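Local structure of Sqt1 (Chaetomium thermophilum, 4ZOY) at residues K46-D51 against P81-D86; T139-F145 against I157-D163; G271-G277 against T319-Q325; G454-G459 against T471-D475. The protein probably serves as a dedicated chaperone that captures a nascent ribosomal protein during translation in ribosome biogenesis, using a WD40-repeat beta-propeller. All coordinates share one frame; numbering follows the deposited sequence.

Contact 1 of 4, residues K46-D51 against P81-D86; sequences KGYVLD and PIFEID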
loop_
_atom_site.group_PDB
_atom_site.type_symbol
_atom_site.label_atom_id
_atom_site.label_comp_id
_atom_site.label_asym_id
_atom_site.label_seq_id
_atom_site.Cartn_x
_atom_site.Cartn_y
_atom_site.Cartn_z
ATOM N N LYS A 46 0.496 -13.240 14.180
ATOM C CA LYS A 46 0.100 -12.458 15.330
ATOM C C LYS A 46 -0.029 -11.004 14.927
ATOM O O LYS A 46 0.785 -10.485 14.150
ATOM C CB LYS A 46 1.119 -12.594 16.463
ATOM C CG LYS A 46 0.777 -11.835 17.731
ATOM C CD LYS A 46 -0.265 -12.574 18.545
ATOM C CE LYS A 46 -0.399 -11.983 19.936
ATOM N NZ LYS A 46 -1.332 -12.781 20.788
ATOM N N GLY A 47 -1.037 -10.346 15.480
ATOM C CA GLY A 47 -1.205 -8.929 15.267
ATOM C C GLY A 47 -1.431 -8.205 16.574
ATOM O O GLY A 47 -1.795 -8.812 17.588
ATOM N N TYR A 48 -1.225 -6.899 16.548
ATOM C CA TYR A 48 -1.449 -6.050 17.701
ATOM C C TYR A 48 -2.085 -4.741 17.278
ATOM O O TYR A 48 -1.889 -4.286 16.146
ATOM C CB TYR A 48 -0.138 -5.766 18.434
ATOM C CG TYR A 48 0.486 -6.969 19.092
ATOM C CD1 TYR A 48 0.059 -7.390 20.348
ATOM C CD2 TYR A 48 1.503 -7.676 18.468
ATOM C CE1 TYR A 48 0.632 -8.494 20.961
ATOM C CE2 TYR A 48 2.088 -8.784 19.073
ATOM C CZ TYR A 48 1.643 -9.182 20.320
ATOM O OH TYR A 48 2.215 -10.276 20.930
ATOM N N VAL A 49 -2.848 -4.132 18.176
ATOM C CA VAL A 49 -3.263 -2.758 17.974
ATOM C C VAL A 49 -2.547 -1.895 18.995
ATOM O O VAL A 49 -2.503 -2.230 20.183
ATOM C CB VAL A 49 -4.782 -2.571 18.097
ATOM C CG1 VAL A 49 -5.147 -1.115 17.824
ATOM C CG2 VAL A 49 -5.501 -3.503 17.132
ATOM N N LEU A 50 -1.978 -0.793 18.526
ATOM C CA LEU A 50 -1.204 0.103 19.369
ATOM C C LEU A 50 -1.852 1.469 19.430
ATOM O O LEU A 50 -2.559 1.865 18.500
ATOM C CB LEU A 50 0.220 0.241 18.841
ATOM C CG LEU A 50 0.965 -1.055 18.537
ATOM C CD1 LEU A 50 2.256 -0.776 17.807
ATOM C CD2 LEU A 50 1.253 -1.818 19.823
ATOM N N ASP A 51 -1.610 2.179 20.531
ATOM C CA ASP A 51 -1.987 3.578 20.678
ATOM C C ASP A 51 -0.712 4.404 20.794
ATOM O O ASP A 51 -0.076 4.443 21.849
ATOM C CB ASP A 51 -2.881 3.780 21.907
ATOM C CG ASP A 51 -3.449 5.185 21.994
ATOM O OD1 ASP A 51 -2.907 6.099 21.341
ATOM O OD2 ASP A 51 -4.442 5.376 22.725
ATOM N N PRO A 81 0.377 -2.851 23.829
ATOM C CA PRO A 81 -0.784 -3.010 22.944
ATOM C C PRO A 81 -2.112 -2.822 23.656
ATOM O O PRO A 81 -2.238 -3.117 24.848
ATOM C CB PRO A 81 -0.656 -4.449 22.440
ATOM C CG PRO A 81 0.758 -4.830 22.680
ATOM C CD PRO A 81 1.185 -4.076 23.904
ATOM N N ILE A 82 -3.104 -2.332 22.925
ATOM C CA ILE A 82 -4.449 -2.223 23.474
ATOM C C ILE A 82 -5.346 -3.356 22.984
ATOM O O ILE A 82 -6.472 -3.514 23.456
ATOM C CB ILE A 82 -5.089 -0.870 23.129
ATOM C CG1 ILE A 82 -5.347 -0.762 21.627
ATOM C CG2 ILE A 82 -4.210 0.280 23.621
ATOM C CD1 ILE A 82 -5.939 0.556 21.227
ATOM N N PHE A 83 -4.842 -4.152 22.046
ATOM C CA PHE A 83 -5.583 -5.303 21.538
ATOM C C PHE A 83 -4.631 -6.288 20.890
ATOM O O PHE A 83 -3.589 -5.896 20.364
ATOM C CB PHE A 83 -6.658 -4.872 20.531
ATOM C CG PHE A 83 -7.607 -5.975 20.146
ATOM C CD1 PHE A 83 -8.506 -6.488 21.072
ATOM C CD2 PHE A 83 -7.611 -6.494 18.857
ATOM C CE1 PHE A 83 -9.387 -7.499 20.723
ATOM C CE2 PHE A 83 -8.490 -7.504 18.498
ATOM C CZ PHE A 83 -9.380 -8.010 19.437
ATOM N N GLU A 84 -4.990 -7.568 20.935
ATOM C CA GLU A 84 -4.200 -8.614 20.304
ATOM C C GLU A 84 -5.026 -9.323 19.247
ATOM O O GLU A 84 -6.187 -9.668 19.478
ATOM C CB GLU A 84 -3.691 -9.621 21.340
ATOM C CG GLU A 84 -2.703 -9.029 22.326
ATOM C CD GLU A 84 -2.034 -10.081 23.192
ATOM O OE1 GLU A 84 -1.943 -11.247 22.759
ATOM O OE2 GLU A 84 -1.581 -9.725 24.299
ATOM N N ILE A 85 -4.425 -9.536 18.082
ATOM C CA ILE A 85 -5.100 -10.225 16.999
ATOM C C ILE A 85 -4.632 -11.668 16.925
ATOM O O ILE A 85 -3.519 -11.951 16.483
ATOM C CB ILE A 85 -4.849 -9.531 15.643
ATOM C CG1 ILE A 85 -5.292 -8.068 15.703
ATOM C CG2 ILE A 85 -5.569 -10.283 14.526
ATOM C CD1 ILE A 85 -4.824 -7.251 14.498
ATOM N N ASP A 86 -5.494 -12.582 17.373
ATOM C CA ASP A 86 -5.196 -14.008 17.366
ATOM C C ASP A 86 -6.083 -14.752 16.378
ATOM O O ASP A 86 -7.120 -14.243 15.963
ATOM C CB ASP A 86 -5.383 -14.600 18.766
ATOM C CG ASP A 86 -4.416 -14.019 19.782
ATOM O OD1 ASP A 86 -3.211 -13.940 19.479
ATOM O OD2 ASP A 86 -4.866 -13.641 20.884
#

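Contact 2 of 4, residues T139-F145 against I157-D163; sequences TEEINWF and IALGASD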
loop_
_atom_site.group_PDB
_atom_site.type_symbol
_atom_site.label_atom_id
_atom_site.label_comp_id
_atom_site.label_asym_id
_atom_site.label_seq_id
_atom_site.Cartn_x
_atom_site.Cartn_y
_atom_site.Cartn_z
ATOM N N THR A 139 -9.648 -18.211 -0.041
ATOM C CA THR A 139 -8.390 -18.489 -0.735
ATOM C C THR A 139 -7.375 -19.086 0.232
ATOM O O THR A 139 -7.620 -19.128 1.435
ATOM C CB THR A 139 -7.784 -17.218 -1.367
ATOM O OG1 THR A 139 -7.195 -16.399 -0.348
ATOM C CG2 THR A 139 -8.853 -16.418 -2.111
ATOM N N GLU A 140 -6.235 -19.524 -0.293
ATOM C CA GLU A 140 -5.193 -20.131 0.537
ATOM C C GLU A 140 -4.187 -19.114 1.080
ATOM O O GLU A 140 -3.579 -19.341 2.127
ATOM C CB GLU A 140 -4.451 -21.218 -0.246
ATOM C CG GLU A 140 -5.341 -22.383 -0.663
ATOM C CD GLU A 140 -4.588 -23.500 -1.368
ATOM O OE1 GLU A 140 -3.482 -23.250 -1.894
ATOM O OE2 GLU A 140 -5.108 -24.634 -1.392
ATOM N N GLU A 141 -4.003 -18.000 0.372
ATOM C CA GLU A 141 -3.015 -16.990 0.779
ATOM C C GLU A 141 -3.440 -15.595 0.333
ATOM O O GLU A 141 -3.589 -15.354 -0.859
ATOM C CB GLU A 141 -1.633 -17.307 0.193
ATOM C CG GLU A 141 -0.887 -18.449 0.875
ATOM C CD GLU A 141 0.428 -18.790 0.194
ATOM O OE1 GLU A 141 0.939 -17.967 -0.598
ATOM O OE2 GLU A 141 0.962 -19.888 0.465
ATOM N N ILE A 142 -3.607 -14.681 1.286
ATOM C CA ILE A 142 -3.909 -13.278 0.994
ATOM C C ILE A 142 -2.642 -12.444 0.812
ATOM O O ILE A 142 -1.801 -12.392 1.707
ATOM C CB ILE A 142 -4.752 -12.666 2.106
ATOM C CG1 ILE A 142 -6.135 -13.335 2.132
ATOM C CG2 ILE A 142 -4.900 -11.161 1.894
ATOM C CD1 ILE A 142 -6.933 -13.064 3.389
ATOM N N ASN A 143 -2.529 -11.768 -0.328
ATOM C CA ASN A 143 -1.335 -10.985 -0.649
ATOM C C ASN A 143 -1.436 -9.506 -0.291
ATOM O O ASN A 143 -0.423 -8.870 0.016
ATOM C CB ASN A 143 -0.999 -11.125 -2.134
ATOM C CG ASN A 143 -0.468 -12.492 -2.466
ATOM O OD1 ASN A 143 0.019 -13.195 -1.582
ATOM N ND2 ASN A 143 -0.548 -12.879 -3.733
ATOM N N TRP A 144 -2.650 -8.955 -0.332
ATOM C CA TRP A 144 -2.848 -7.534 -0.076
ATOM C C TRP A 144 -4.315 -7.235 0.193
ATOM O O TRP A 144 -5.192 -7.994 -0.219
ATOM C CB TRP A 144 -2.344 -6.674 -1.262
ATOM C CG TRP A 144 -2.963 -7.021 -2.592
ATOM C CD1 TRP A 144 -2.443 -7.858 -3.543
ATOM C CD2 TRP A 144 -4.234 -6.577 -3.103
ATOM N NE1 TRP A 144 -3.293 -7.939 -4.624
ATOM C CE2 TRP A 144 -4.402 -7.173 -4.372
ATOM C CE3 TRP A 144 -5.230 -5.718 -2.623
ATOM C CZ2 TRP A 144 -5.538 -6.955 -5.151
ATOM C CZ3 TRP A 144 -6.356 -5.500 -3.402
ATOM C CH2 TRP A 144 -6.498 -6.117 -4.650
ATOM N N PHE A 145 -4.544 -6.126 0.893
ATOM C CA PHE A 145 -5.863 -5.522 1.101
ATOM C C PHE A 145 -5.877 -4.128 0.511
ATOM O O PHE A 145 -4.864 -3.432 0.553
ATOM C CB PHE A 145 -6.204 -5.355 2.581
ATOM C CG PHE A 145 -6.595 -6.609 3.299
ATOM C CD1 PHE A 145 -7.102 -7.706 2.635
ATOM C CD2 PHE A 145 -6.485 -6.656 4.679
ATOM C CE1 PHE A 145 -7.473 -8.854 3.346
ATOM C CE2 PHE A 145 -6.854 -7.784 5.379
ATOM C CZ PHE A 145 -7.357 -8.874 4.716
ATOM N N ILE A 157 -13.994 -3.672 1.060
ATOM C CA ILE A 157 -12.565 -3.986 0.977
ATOM C C ILE A 157 -12.291 -4.964 -0.155
ATOM O O ILE A 157 -13.100 -5.857 -0.430
ATOM C CB ILE A 157 -12.042 -4.570 2.327
ATOM C CG1 ILE A 157 -10.541 -4.837 2.295
ATOM C CG2 ILE A 157 -12.782 -5.851 2.705
ATOM C CD1 ILE A 157 -10.068 -5.649 3.485
ATOM N N ALA A 158 -11.146 -4.795 -0.811
ATOM C CA ALA A 158 -10.675 -5.740 -1.793
ATOM C C ALA A 158 -9.453 -6.459 -1.284
ATOM O O ALA A 158 -8.680 -5.918 -0.482
ATOM C CB ALA A 158 -10.344 -5.040 -3.106
ATOM N N LEU A 159 -9.265 -7.665 -1.792
ATOM C CA LEU A 159 -8.020 -8.399 -1.584
ATOM C C LEU A 159 -7.616 -9.128 -2.852
ATOM O O LEU A 159 -8.445 -9.408 -3.722
ATOM C CB LEU A 159 -8.160 -9.379 -0.416
ATOM C CG LEU A 159 -9.095 -10.586 -0.553
ATOM C CD1 LEU A 159 -8.472 -11.756 -1.317
ATOM C CD2 LEU A 159 -9.517 -11.017 0.860
ATOM N N GLY A 160 -6.337 -9.462 -2.944
ATOM C CA GLY A 160 -5.846 -10.312 -4.008
ATOM C C GLY A 160 -5.115 -11.482 -3.394
ATOM O O GLY A 160 -4.543 -11.342 -2.311
ATOM N N ALA A 161 -5.134 -12.625 -4.073
ATOM C CA ALA A 161 -4.616 -13.866 -3.490
ATOM C C ALA A 161 -3.592 -14.582 -4.366
ATOM O O ALA A 161 -3.385 -14.225 -5.524
ATOM C CB ALA A 161 -5.778 -14.809 -3.177
ATOM N N SER A 162 -2.962 -15.613 -3.802
ATOM C CA SER A 162 -1.903 -16.343 -4.497
ATOM C C SER A 162 -2.412 -17.147 -5.692
ATOM O O SER A 162 -1.632 -17.479 -6.592
ATOM C CB SER A 162 -1.172 -17.280 -3.524
ATOM O OG SER A 162 -2.041 -18.273 -3.001
ATOM N N ASP A 163 -3.711 -17.447 -5.714
ATOM C CA ASP A 163 -4.308 -18.143 -6.861
ATOM C C ASP A 163 -4.732 -17.180 -7.970
ATOM O O ASP A 163 -5.333 -17.587 -8.963
ATOM C CB ASP A 163 -5.494 -19.009 -6.415
ATOM C CG ASP A 163 -6.654 -18.208 -5.846
ATOM O OD1 ASP A 163 -6.561 -16.969 -5.720
ATOM O OD2 ASP A 163 -7.673 -18.840 -5.489
HETATM O O HOH W 1 -6.367 -20.303 -3.208
HETATM O O HOH W 2 -4.757 -18.309 -2.771
#

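Contact 3 of 4, residues G271-G277 against T319-Q325; sequences GQIKIVG and TILASLQ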
loop_
_atom_site.group_PDB
_atom_site.type_symbol
_atom_site.label_atom_id
_atom_site.label_comp_id
_atom_site.label_asym_id
_atom_site.label_seq_id
_atom_site.Cartn_x
_atom_site.Cartn_y
_atom_site.Cartn_z
ATOM N N GLY A 271 12.591 -3.130 -14.101
ATOM C CA GLY A 271 12.402 -1.697 -13.978
ATOM C C GLY A 271 11.282 -1.147 -14.849
ATOM O O GLY A 271 11.150 0.068 -14.982
ATOM N N GLN A 272 10.480 -2.031 -15.435
ATOM C CA GLN A 272 9.495 -1.570 -16.410
ATOM C C GLN A 272 8.247 -1.009 -15.756
ATOM O O GLN A 272 7.767 -1.529 -14.741
ATOM C CB GLN A 272 9.099 -2.689 -17.358
ATOM C CG GLN A 272 10.230 -3.113 -18.291
ATOM C CD GLN A 272 9.724 -3.915 -19.468
ATOM O OE1 GLN A 272 9.096 -3.371 -20.382
ATOM N NE2 GLN A 272 9.979 -5.214 -19.448
ATOM N N ILE A 273 7.752 0.068 -16.352
ATOM C CA ILE A 273 6.503 0.695 -15.957
ATOM C C ILE A 273 5.665 0.896 -17.210
ATOM O O ILE A 273 6.184 1.313 -18.242
ATOM C CB ILE A 273 6.727 2.052 -15.275
ATOM C CG1 ILE A 273 7.580 1.891 -14.019
ATOM C CG2 ILE A 273 5.385 2.705 -14.929
ATOM C CD1 ILE A 273 8.150 3.171 -13.505
ATOM N N LYS A 274 4.376 0.585 -17.135
ATOM C CA LYS A 274 3.449 0.862 -18.232
ATOM C C LYS A 274 2.345 1.784 -17.744
ATOM O O LYS A 274 1.819 1.586 -16.646
ATOM C CB LYS A 274 2.835 -0.426 -18.786
ATOM C CG LYS A 274 3.828 -1.460 -19.291
ATOM C CD LYS A 274 4.392 -1.042 -20.633
ATOM C CE LYS A 274 5.450 -2.019 -21.121
ATOM N NZ LYS A 274 5.902 -1.651 -22.508
ATOM N N ILE A 275 2.000 2.783 -18.555
ATOM C CA ILE A 275 0.900 3.706 -18.271
ATOM C C ILE A 275 -0.261 3.371 -19.206
ATOM O O ILE A 275 -0.088 3.377 -20.424
ATOM C CB ILE A 275 1.307 5.182 -18.468
ATOM C CG1 ILE A 275 2.611 5.483 -17.721
ATOM C CG2 ILE A 275 0.183 6.111 -18.007
ATOM C CD1 ILE A 275 2.558 5.218 -16.211
ATOM N N VAL A 276 -1.430 3.079 -18.633
ATOM C CA VAL A 276 -2.590 2.631 -19.405
ATOM C C VAL A 276 -3.782 3.534 -19.127
ATOM O O VAL A 276 -4.034 3.909 -17.983
ATOM C CB VAL A 276 -2.958 1.171 -19.071
ATOM C CG1 VAL A 276 -4.191 0.726 -19.845
ATOM C CG2 VAL A 276 -1.792 0.244 -19.379
ATOM N N GLY A 277 -4.515 3.902 -20.174
ATOM C CA GLY A 277 -5.683 4.746 -19.992
ATOM C C GLY A 277 -6.883 4.020 -19.394
ATOM O O GLY A 277 -7.105 2.832 -19.649
ATOM N N THR A 319 -5.396 1.616 -23.793
ATOM C CA THR A 319 -4.232 1.824 -24.641
ATOM C C THR A 319 -3.030 2.188 -23.784
ATOM O O THR A 319 -3.162 2.755 -22.687
ATOM C CB THR A 319 -4.460 2.917 -25.699
ATOM O OG1 THR A 319 -4.565 4.189 -25.062
ATOM C CG2 THR A 319 -5.736 2.636 -26.494
ATOM N N ILE A 320 -1.856 1.837 -24.285
ATOM C CA ILE A 320 -0.611 2.157 -23.612
ATOM C C ILE A 320 -0.198 3.574 -23.966
ATOM O O ILE A 320 0.096 3.873 -25.131
ATOM C CB ILE A 320 0.511 1.194 -24.008
ATOM C CG1 ILE A 320 0.045 -0.262 -23.909
ATOM C CG2 ILE A 320 1.748 1.461 -23.171
ATOM C CD1 ILE A 320 -0.371 -0.690 -22.537
ATOM N N LEU A 321 -0.115 4.437 -22.986
ATOM C CA LEU A 321 0.147 5.832 -23.203
ATOM C C LEU A 321 1.629 6.175 -23.020
ATOM O O LEU A 321 2.070 7.162 -23.479
ATOM C CB LEU A 321 -0.688 6.666 -22.231
ATOM C CG LEU A 321 -2.201 6.502 -22.375
ATOM C CD1 LEU A 321 -2.954 7.170 -21.245
ATOM C CD2 LEU A 321 -2.681 7.053 -23.699
ATOM N N ALA A 322 2.326 5.336 -22.285
ATOM C CA ALA A 322 3.743 5.483 -22.053
ATOM C C ALA A 322 4.313 4.204 -21.482
ATOM O O ALA A 322 3.608 3.446 -20.961
ATOM C CB ALA A 322 4.032 6.645 -21.133
ATOM N N SER A 323 5.601 3.999 -21.855
ATOM C CA SER A 323 6.342 2.870 -21.317
ATOM C C SER A 323 7.650 3.409 -20.772
ATOM O O SER A 323 8.271 4.262 -21.395
ATOM C CB SER A 323 6.607 1.802 -22.383
ATOM O OG SER A 323 5.403 1.187 -22.805
ATOM N N LEU A 324 8.013 2.919 -19.663
ATOM C CA LEU A 324 9.211 3.348 -18.978
ATOM C C LEU A 324 10.157 2.312 -18.441
ATOM O O LEU A 324 9.793 1.387 -17.823
ATOM C CB LEU A 324 8.879 4.291 -17.803
ATOM C CG LEU A 324 7.790 5.324 -18.029
ATOM C CD1 LEU A 324 7.265 5.893 -16.723
ATOM C CD2 LEU A 324 8.330 6.447 -18.850
ATOM N N GLN A 325 11.432 2.595 -18.619
ATOM C CA GLN A 325 12.459 1.726 -18.114
ATOM C C GLN A 325 13.839 2.289 -17.966
ATOM O O GLN A 325 14.777 2.122 -18.868
ATOM C CB GLN A 325 12.527 0.442 -18.964
ATOM C CG GLN A 325 13.368 -0.696 -18.411
ATOM C CD GLN A 325 13.484 -1.891 -19.338
ATOM O OE1 GLN A 325 13.242 -1.817 -20.514
ATOM N NE2 GLN A 325 13.836 -3.001 -18.784
HETATM O O HOH W 3 8.632 -0.528 -20.192
#

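Contact 4 of 4, residues G454-G459 against T471-D475; sequences GGGVLG and TVGDD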
loop_
_atom_site.group_PDB
_atom_site.type_symbol
_atom_site.label_atom_id
_atom_site.label_comp_id
_atom_site.label_asym_id
_atom_site.label_seq_id
_atom_site.Cartn_x
_atom_site.Cartn_y
_atom_site.Cartn_z
ATOM N N GLY A 454 19.776 -8.683 9.204
ATOM C CA GLY A 454 18.560 -9.395 9.552
ATOM C C GLY A 454 17.340 -8.510 9.725
ATOM O O GLY A 454 16.347 -8.943 10.301
ATOM N N GLY A 455 17.423 -7.276 9.224
ATOM C CA GLY A 455 16.319 -6.329 9.309
ATOM C C GLY A 455 15.775 -5.901 7.958
ATOM O O GLY A 455 15.618 -6.711 7.042
ATOM N N GLY A 456 15.499 -4.606 7.846
ATOM C CA GLY A 456 14.847 -4.041 6.666
ATOM C C GLY A 456 13.466 -3.515 7.032
ATOM O O GLY A 456 12.739 -4.133 7.817
ATOM N N VAL A 457 13.089 -2.372 6.454
ATOM C CA VAL A 457 11.770 -1.807 6.737
ATOM C C VAL A 457 10.755 -2.308 5.719
ATOM O O VAL A 457 10.907 -2.059 4.524
ATOM C CB VAL A 457 11.783 -0.275 6.717
ATOM C CG1 VAL A 457 10.452 0.265 7.217
ATOM C CG2 VAL A 457 12.948 0.254 7.561
ATOM N N LEU A 458 9.751 -3.036 6.205
ATOM C CA LEU A 458 8.775 -3.697 5.326
ATOM C C LEU A 458 7.533 -2.854 5.047
ATOM O O LEU A 458 6.778 -3.160 4.133
ATOM C CB LEU A 458 8.353 -5.044 5.925
ATOM C CG LEU A 458 9.492 -6.050 6.110
ATOM C CD1 LEU A 458 8.983 -7.329 6.762
ATOM C CD2 LEU A 458 10.204 -6.356 4.785
ATOM N N GLY A 459 7.314 -1.803 5.828
ATOM C CA GLY A 459 6.147 -0.966 5.615
ATOM C C GLY A 459 6.135 0.191 6.580
ATOM O O GLY A 459 6.952 0.250 7.516
ATOM N N THR A 471 6.614 2.354 11.681
ATOM C CA THR A 471 7.242 1.395 10.773
ATOM C C THR A 471 7.062 -0.041 11.226
ATOM O O THR A 471 6.846 -0.313 12.410
ATOM C CB THR A 471 8.736 1.643 10.649
ATOM O OG1 THR A 471 9.335 1.518 11.951
ATOM C CG2 THR A 471 9.016 3.029 10.084
ATOM N N VAL A 472 7.175 -0.962 10.278
ATOM C CA VAL A 472 7.222 -2.385 10.605
ATOM C C VAL A 472 8.457 -2.978 9.940
ATOM O O VAL A 472 8.772 -2.697 8.773
ATOM C CB VAL A 472 5.930 -3.136 10.179
ATOM C CG1 VAL A 472 4.747 -2.673 11.011
ATOM C CG2 VAL A 472 5.639 -2.975 8.676
ATOM N N GLY A 473 9.205 -3.771 10.707
ATOM C CA GLY A 473 10.467 -4.295 10.212
ATOM C C GLY A 473 10.592 -5.811 10.142
ATOM O O GLY A 473 9.926 -6.559 10.868
ATOM N N ASP A 474 11.495 -6.264 9.281
ATOM C CA ASP A 474 11.776 -7.690 9.186
ATOM C C ASP A 474 12.566 -8.147 10.405
ATOM O O ASP A 474 12.681 -9.355 10.641
ATOM C CB ASP A 474 12.550 -8.010 7.911
ATOM C CG ASP A 474 12.422 -9.464 7.506
ATOM O OD1 ASP A 474 11.299 -9.998 7.554
ATOM O OD2 ASP A 474 13.450 -10.065 7.127
ATOM N N ASP A 475 13.094 -7.176 11.154
ATOM C CA ASP A 475 13.795 -7.431 12.418
ATOM C C ASP A 475 12.843 -7.541 13.614
ATOM O O ASP A 475 13.285 -7.481 14.761
ATOM C CB ASP A 475 14.847 -6.334 12.669
ATOM C CG ASP A 475 14.297 -4.914 12.541
ATOM O OD1 ASP A 475 13.113 -4.729 12.183
ATOM O OD2 ASP A 475 15.074 -3.972 12.803
HETATM O O HOH W 4 15.955 -9.477 6.883
#

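Contact 1 of 4, residues K46-D51 against P81-D86
A classic beta bulge, in which Ile82 and Phe83 both face Val49, sits where the edge strand of a propeller blade joins the third strand of the same blade. Val49 O accepts from Ile82 N at 2.8 Å, and Val49 N reaches Phe83 O at 2.9 Å from 37° above the carbonyl plane. Val49 CG1 lies 3.8 Å from Ile82 CG1, while Val49 CG2 comes to the edge of the Phe83 ring, on the face these two share with Ile85. Strands 45-51 and 83-85 are the third and outermost of a four-stranded antiparallel WD40 blade, and Gly47 pairs with Ile85 through two backbone bonds. On the face of Tyr48 and Glu84, Tyr48 CD1 rests 3.5 Å from Pro81 CG, and Tyr48 CE1 lies 3.6 Å from Glu84 CG. Lys46, bent at chi2 (78°), forms a network of two salt bridges: NZ is 2.6 Å from Asp86 OD1, on the syn lone pair, and 2.6 Å from Glu84 OE1, on the anti side and 24° out of the carboxylate plane. A methionine in place of Lys46 would probably leave both acids without the positive charge they share. Phe83 turns its ring onto Tyr117 and Phe130 of the following blade.

Contact 2 of 4, residues T139-F145 against I157-D163
The hairpin of strands 142-147 and 156-161, the inner half of a propeller blade, is joined here around a beta bulge, with Trp144 lying flat on the backbone of its partner. Trp144 CG stands between its backbone N and carbonyl carbon (chi1 56°), which folds the indole back over the Leu159-Gly160 peptide. Gly160 N is 3.3 Å above the centre of the ring plane, and Trp144 NE1 is 3.5 Å from Gly160 CA, where any side chain would collide with the indole. On the opposite face of the sheet Ile157 CD1 makes a CH-pi contact with Phe145, 3.8 Å from the ring centroid and 18° off its normal, while Leu159 CB meets the ring edge 3.6 Å from Phe145 CD1. The backbone bond from Asn143 N to Gly160 O is 2.9 Å, whereas that from Gly160 N to Trp144 O is weak. Beyond the strands, Ser162 N bonds Glu141 O at 3.0 Å, and a water links Glu141 N to Ser162 OG. Phe145 and Leu159 touch Met114 of the preceding blade; on the other side, Trp144 packs on Cys193 of strand 193-198 in the next blade, and Asn143 ND2 bonds the carbonyl of the same cysteine.

Contact 3 of 4, residues G271-G277 against T319-Q325
Five backbone hydrogen bonds join Ile273, Ile275 and Gly277 to Leu324, Ala322, Leu321 and Thr319, in the antiparallel outer pair of a WD40 blade. Ile273 N donates to Leu324 O and Leu324 N to Ile273 O, each at 2.8 Å. A beta bulge at Leu321 then shifts the register by one: Ile275 N donates to Ala322 O, but Ile275 O receives Leu321 N at 2.8 Å, and Val276 pairs with Ile320. Among polar side chains, Gln272 and Gln325 stack their amides, planes 19° apart, with Gln272 CG 3.6 Å from Gln325 NE2, which bonds Gly270 O. A water donates to Gln272 OE1 at 2.9 Å and, weakly, to Leu324 O. Lys274, folded at chi2 (-75°), brings NZ 2.9 Å from Ser323 OG and also bonds Arg245 O; the serine has two conformers, so its share is less certain. Among apolar groups, Ile275 CG1 lies 3.9 Å from Ala322 CB, and Val276 CG2 meets Ile320 CD1 at 3.6 Å on the other face, beside Leu239 of the preceding blade. The ammonium of the buried Lys274 is thus probably stabilised by neutral oxygens, the carbonyl of Arg245 and, in the conformer described, Ser323 OG.

Contact 4 of 4, residues G454-G459 against T471-D475
Leu458 and Gly459 both face Val472 in a classic beta bulge: Leu458 N bonds Val472 O at 2.8 Å, and Gly459 N makes a weak second bond to the same oxygen. Leu458, with CG anti to its carbonyl carbon (chi1 -61°), sends CD1 along to the turn, where it lies 3.6 Å from Asp474 OD1. Asp474 sets CB 3.4 Å from Gly455 O; its OD2 and Gly455 O share a water that donates to both, while OD1 bonds Ser17 OG. Shortening Leu458 to an alanine would remove CG and both methyls, and would probably open a gap between Asp474 and Phe19 of strand 18-23, though the carboxylate keeps its bonds to Ser17 and the water. Val472 wedges CG2 between its own N and carbonyl carbon, 3.5 Å from Gly459 N, so a side chain on the glycine would be cramped. Asp475 CB lies 3.7 Å from Gly455 CA, and its carboxylate binds His448 ND1 and Arg449 N. His448 NE2 in turn bonds Thr471 OG1, giving an Asp-His-Thr chain like the conserved Asp-His-Ser/Thr network of WD repeats. Strand 457-461 is innermost in its blade and 468-473 comes next; Leu458 and Val472 pack on strand 18-23 of the adjoining blade, and the backbone of Val457 is hydrogen-bonded to that of Gly399 in the blade before.

In the fold
The four contacts lie in four different blades of an eight-bladed propeller. Contacts 2 and 4 join the two inner strands of their sheets, their centres about 13 and 15 Å from the centre of the chain; contacts 1 and 3 join the two outer strands, each about 20 Å out and on opposite sides, about 40 Å apart between centres. Contacts 1 and 4 belong to adjoining blades, about 7 Å apart at their nearest atoms. Phe11, on the N-terminal strand that closes the blade of contact 4, packs on Tyr48, Leu50 and Pro81 of contact 1. One blade, holding Tyr117 and Phe130, separates contact 1 from contact 2, centres about 22 Å apart.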